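Tailspike protein (Acinetobacter phage vB_ApiP_P1, PDB 6E1R) probably recognises and hydrolyses the capsular polysaccharide of Acinetobacter baumannii, as a trimeric phage tailspike that attaches to the host surface. Local coordinates at residues M37-D49 with L79-S91. Sequence-based numbering, arbitrary orientation.
Sequences MTGYYAGQYMGGD and LTVSACGADPSAS
Two tyrosines of the 37-49 loop meet the 79-91 segment through their ring faces. Y41 lies over the side chain of D87: CB of D87 sits 3.8 Å from the ring centroid, a CH-pi contact. The carboxylate is stacked above the ring with the two planes 10° apart. CA of G85 makes a CH-pi contact over one face of the Y40 ring, 4.0 Å from its centroid. CG of Y40 is anti to the backbone N (chi1 -162°), which carries the ring across the 3-10 turn at 82-83, and OH of Y40 is hydrogen-bonded to O of G63.

One direct hydrogen bond crosses between the segments, with one water bridge beside it. The hydroxyl of Y41 donates to O of G85 at 2.5 Å, approaching from above the carbonyl plane, and a water joins NE2 of Q44 and O of A42 to OG of S89. Within 79-91, the same OG donates to OD1 of D87 at 2.9 Å and may help set the carboxylate that stacks on Y41.

The 37-49 loop is the connection between strands 34-37 and 49-53 of the small mixed sheet at the N-terminal end of this fragment, whereas strand 79-80 pairs in parallel with 111-113 at the start of the right-handed beta-helix expected of tailspikes; the contact therefore joins these two parts.

The backbone of G47 passes close to the 3-10 turn, its CA 3.7 Å from N of A83. CB of S82, whose OG bonds to D114, lies against N of G47. The side-chain amide of Q44 rests against the P88 ring, with OE1 of Q44 3.5 Å from CG of P88.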
loop_
_atom_site.group_PDB
_atom_site.type_symbol
_atom_site.label_atom_id
_atom_site.label_comp_id
_atom_site.label_asym_id
_atom_site.label_seq_id
_atom_site.Cartn_x
_atom_site.Cartn_y
_atom_site.Cartn_z
HETATM N N MSE A 37 -42.759 -0.543 -30.958
HETATM C CA MSE A 37 -41.769 -0.216 -31.971
HETATM C C MSE A 37 -40.605 -1.195 -31.898
HETATM O O MSE A 37 -39.995 -1.368 -30.844
HETATM C CB MSE A 37 -41.268 1.220 -31.811
HETATM C CG MSE A 37 -40.415 1.697 -32.976
HETATM SE SE MSE A 37 -39.903 3.573 -32.857
HETATM C CE MSE A 37 -38.571 3.433 -31.440
ATOM N N THR A 38 -40.309 -1.842 -33.021
ATOM C CA THR A 38 -39.217 -2.810 -33.110
ATOM C C THR A 38 -38.049 -2.123 -33.810
ATOM O O THR A 38 -37.898 -2.200 -35.029
ATOM C CB THR A 38 -39.655 -4.069 -33.848
ATOM O OG1 THR A 38 -40.035 -3.731 -35.188
ATOM C CG2 THR A 38 -40.836 -4.715 -33.140
ATOM N N GLY A 39 -37.219 -1.444 -33.024
ATOM C CA GLY A 39 -36.065 -0.754 -33.564
ATOM C C GLY A 39 -36.319 0.687 -33.955
ATOM O O GLY A 39 -37.393 1.029 -34.459
ATOM N N TYR A 40 -35.322 1.543 -33.721
ATOM C CA TYR A 40 -35.442 2.953 -34.078
ATOM C C TYR A 40 -35.476 3.140 -35.590
ATOM O O TYR A 40 -36.144 4.054 -36.087
ATOM C CB TYR A 40 -34.284 3.739 -33.459
ATOM C CG TYR A 40 -34.487 5.238 -33.371
ATOM C CD1 TYR A 40 -34.315 6.054 -34.481
ATOM C CD2 TYR A 40 -34.833 5.837 -32.166
ATOM C CE1 TYR A 40 -34.492 7.422 -34.396
ATOM C CE2 TYR A 40 -35.013 7.203 -32.071
ATOM C CZ TYR A 40 -34.841 7.992 -33.189
ATOM O OH TYR A 40 -35.018 9.353 -33.097
ATOM N N TYR A 41 -34.772 2.288 -36.331
ATOM C CA TYR A 41 -34.756 2.328 -37.784
ATOM C C TYR A 41 -35.316 1.023 -38.334
ATOM O O TYR A 41 -35.370 0.004 -37.638
ATOM C CB TYR A 41 -33.336 2.555 -38.322
ATOM C CG TYR A 41 -32.734 3.888 -37.936
ATOM C CD1 TYR A 41 -32.820 4.983 -38.785
ATOM C CD2 TYR A 41 -32.076 4.048 -36.723
ATOM C CE1 TYR A 41 -32.270 6.202 -38.434
ATOM C CE2 TYR A 41 -31.523 5.262 -36.365
ATOM C CZ TYR A 41 -31.623 6.335 -37.224
ATOM O OH TYR A 41 -31.073 7.546 -36.869
ATOM N N ALA A 42 -35.736 1.065 -39.596
ATOM C CA ALA A 42 -36.296 -0.117 -40.236
ATOM C C ALA A 42 -35.235 -1.200 -40.382
ATOM O O ALA A 42 -34.068 -0.915 -40.666
ATOM C CB ALA A 42 -36.875 0.242 -41.603
ATOM N N GLY A 43 -35.645 -2.451 -40.186
ATOM C CA GLY A 43 -34.726 -3.565 -40.264
ATOM C C GLY A 43 -33.868 -3.776 -39.037
ATOM O O GLY A 43 -33.078 -4.730 -39.012
ATOM N N GLN A 44 -33.994 -2.927 -38.022
ATOM C CA GLN A 44 -33.219 -3.033 -36.798
ATOM C C GLN A 44 -34.125 -3.421 -35.637
ATOM O O GLN A 44 -35.333 -3.174 -35.659
ATOM C CB GLN A 44 -32.514 -1.710 -36.476
ATOM C CG GLN A 44 -31.549 -1.234 -37.549
ATOM C CD GLN A 44 -30.336 -2.133 -37.687
ATOM O OE1 GLN A 44 -29.953 -2.829 -36.746
ATOM N NE2 GLN A 44 -29.724 -2.122 -38.866
ATOM N N TYR A 45 -33.526 -4.040 -34.622
ATOM C CA TYR A 45 -34.236 -4.408 -33.405
ATOM C C TYR A 45 -33.806 -3.579 -32.204
ATOM O O TYR A 45 -34.375 -3.743 -31.119
ATOM C CB TYR A 45 -34.038 -5.900 -33.104
ATOM C CG TYR A 45 -32.594 -6.316 -32.920
ATOM C CD1 TYR A 45 -31.988 -6.266 -31.670
ATOM C CD2 TYR A 45 -31.836 -6.758 -33.996
ATOM C CE1 TYR A 45 -30.673 -6.646 -31.496
ATOM C CE2 TYR A 45 -30.517 -7.139 -33.832
ATOM C CZ TYR A 45 -29.941 -7.080 -32.580
ATOM O OH TYR A 45 -28.629 -7.459 -32.412
HETATM N N MSE A 46 -32.824 -2.697 -32.366
HETATM C CA MSE A 46 -32.316 -1.895 -31.260
HETATM C C MSE A 46 -32.931 -0.503 -31.241
HETATM O O MSE A 46 -33.278 0.051 -32.283
HETATM C CB MSE A 46 -30.796 -1.793 -31.334
HETATM C CG MSE A 46 -30.095 -3.124 -31.165
HETATM SE SE MSE A 46 -28.167 -2.922 -31.107
HETATM C CE MSE A 46 -27.683 -4.766 -30.697
ATOM N N GLY A 47 -33.047 0.063 -30.043
ATOM C CA GLY A 47 -33.777 1.294 -29.849
ATOM C C GLY A 47 -35.278 1.127 -29.800
ATOM O O GLY A 47 -35.991 2.125 -29.629
ATOM N N GLY A 48 -35.778 -0.098 -29.937
ATOM C CA GLY A 48 -37.207 -0.316 -29.894
ATOM C C GLY A 48 -37.751 -0.212 -28.483
ATOM O O GLY A 48 -37.054 -0.460 -27.498
ATOM N N ASP A 49 -39.028 0.150 -28.391
ATOM C CA ASP A 49 -39.667 0.376 -27.102
ATOM C C ASP A 49 -41.163 0.539 -27.333
ATOM O O ASP A 49 -41.622 0.701 -28.466
ATOM C CB ASP A 49 -39.083 1.605 -26.401
ATOM C CG ASP A 49 -39.287 1.577 -24.905
ATOM O OD1 ASP A 49 -40.021 0.695 -24.413
ATOM O OD2 ASP A 49 -38.701 2.436 -24.218
ATOM N N LEU A 79 -31.874 3.625 -20.892
ATOM C CA LEU A 79 -31.717 4.523 -22.029
ATOM C C LEU A 79 -30.517 4.074 -22.856
ATOM O O LEU A 79 -29.402 3.971 -22.334
ATOM C CB LEU A 79 -31.543 5.967 -21.562
ATOM C CG LEU A 79 -31.402 7.014 -22.669
ATOM C CD1 LEU A 79 -32.536 6.893 -23.673
ATOM C CD2 LEU A 79 -31.352 8.418 -22.086
ATOM N N THR A 80 -30.742 3.822 -24.142
ATOM C CA THR A 80 -29.715 3.309 -25.034
ATOM C C THR A 80 -29.423 4.336 -26.118
ATOM O O THR A 80 -30.286 5.144 -26.475
ATOM C CB THR A 80 -30.134 1.982 -25.689
ATOM O OG1 THR A 80 -31.288 2.193 -26.513
ATOM C CG2 THR A 80 -30.466 0.945 -24.628
ATOM N N VAL A 81 -28.191 4.305 -26.634
ATOM C CA VAL A 81 -27.823 5.224 -27.708
ATOM C C VAL A 81 -28.630 4.918 -28.966
ATOM O O VAL A 81 -28.876 5.812 -29.785
ATOM C CB VAL A 81 -26.303 5.184 -27.979
ATOM C CG1 VAL A 81 -25.527 5.042 -26.678
ATOM C CG2 VAL A 81 -25.938 4.073 -28.954
ATOM N N SER A 82 -29.058 3.664 -29.140
ATOM C CA SER A 82 -29.902 3.325 -30.280
ATOM C C SER A 82 -31.245 4.031 -30.203
ATOM O O SER A 82 -31.812 4.402 -31.236
ATOM C CB SER A 82 -30.114 1.812 -30.353
ATOM O OG SER A 82 -28.893 1.131 -30.574
ATOM N N ALA A 83 -31.765 4.233 -28.993
ATOM C CA ALA A 83 -33.005 4.974 -28.810
ATOM C C ALA A 83 -32.843 6.473 -29.023
ATOM O O ALA A 83 -33.837 7.201 -28.929
ATOM C CB ALA A 83 -33.567 4.708 -27.412
ATOM N N CYS A 84 -31.633 6.955 -29.304
ATOM C CA CYS A 84 -31.395 8.371 -29.548
ATOM C C CYS A 84 -31.018 8.666 -30.996
ATOM O O CYS A 84 -30.558 9.774 -31.290
ATOM C CB CYS A 84 -30.311 8.897 -28.605
ATOM S SG CYS A 84 -30.718 8.743 -26.850
ATOM N N GLY A 85 -31.195 7.709 -31.900
ATOM C CA GLY A 85 -30.921 7.923 -33.305
ATOM C C GLY A 85 -29.688 7.235 -33.854
ATOM O O GLY A 85 -29.331 7.485 -35.011
ATOM N N ALA A 86 -29.027 6.386 -33.072
ATOM C CA ALA A 86 -27.831 5.696 -33.543
ATOM C C ALA A 86 -28.235 4.612 -34.533
ATOM O O ALA A 86 -28.900 3.639 -34.166
ATOM C CB ALA A 86 -27.059 5.106 -32.368
ATOM N N ASP A 87 -27.828 4.774 -35.791
ATOM C CA ASP A 87 -28.201 3.839 -36.839
ATOM C C ASP A 87 -27.066 2.849 -37.045
ATOM O O ASP A 87 -25.976 3.255 -37.477
ATOM C CB ASP A 87 -28.504 4.585 -38.137
ATOM C CG ASP A 87 -29.117 3.695 -39.200
ATOM O OD1 ASP A 87 -29.430 2.526 -38.895
ATOM O OD2 ASP A 87 -29.292 4.171 -40.341
ATOM N N PRO A 88 -27.260 1.562 -36.746
ATOM C CA PRO A 88 -26.170 0.592 -36.944
ATOM C C PRO A 88 -25.709 0.472 -38.385
ATOM O O PRO A 88 -24.540 0.144 -38.625
ATOM C CB PRO A 88 -26.779 -0.723 -36.436
ATOM C CG PRO A 88 -27.863 -0.299 -35.492
ATOM C CD PRO A 88 -28.424 0.963 -36.074
ATOM N N SER A 89 -26.588 0.724 -39.357
ATOM C CA SER A 89 -26.191 0.667 -40.757
ATOM C C SER A 89 -25.479 1.930 -41.221
ATOM O O SER A 89 -24.821 1.905 -42.267
ATOM C CB SER A 89 -27.415 0.411 -41.643
ATOM O OG SER A 89 -28.454 1.331 -41.360
ATOM N N ALA A 90 -25.588 3.023 -40.473
ATOM C CA ALA A 90 -24.957 4.276 -40.860
ATOM C C ALA A 90 -23.471 4.266 -40.523
ATOM O O ALA A 90 -23.020 3.567 -39.610
ATOM C CB ALA A 90 -25.637 5.458 -40.170
ATOM N N SER A 91 -22.708 5.056 -41.277
ATOM C CA SER A 91 -21.269 5.151 -41.076
ATOM C C SER A 91 -20.885 6.075 -39.928
ATOM O O SER A 91 -19.732 6.032 -39.484
ATOM C CB SER A 91 -20.590 5.631 -42.362
ATOM O OG SER A 91 -20.812 4.724 -43.426
HETATM O O HOH W 1 -30.830 -0.297 -40.630
#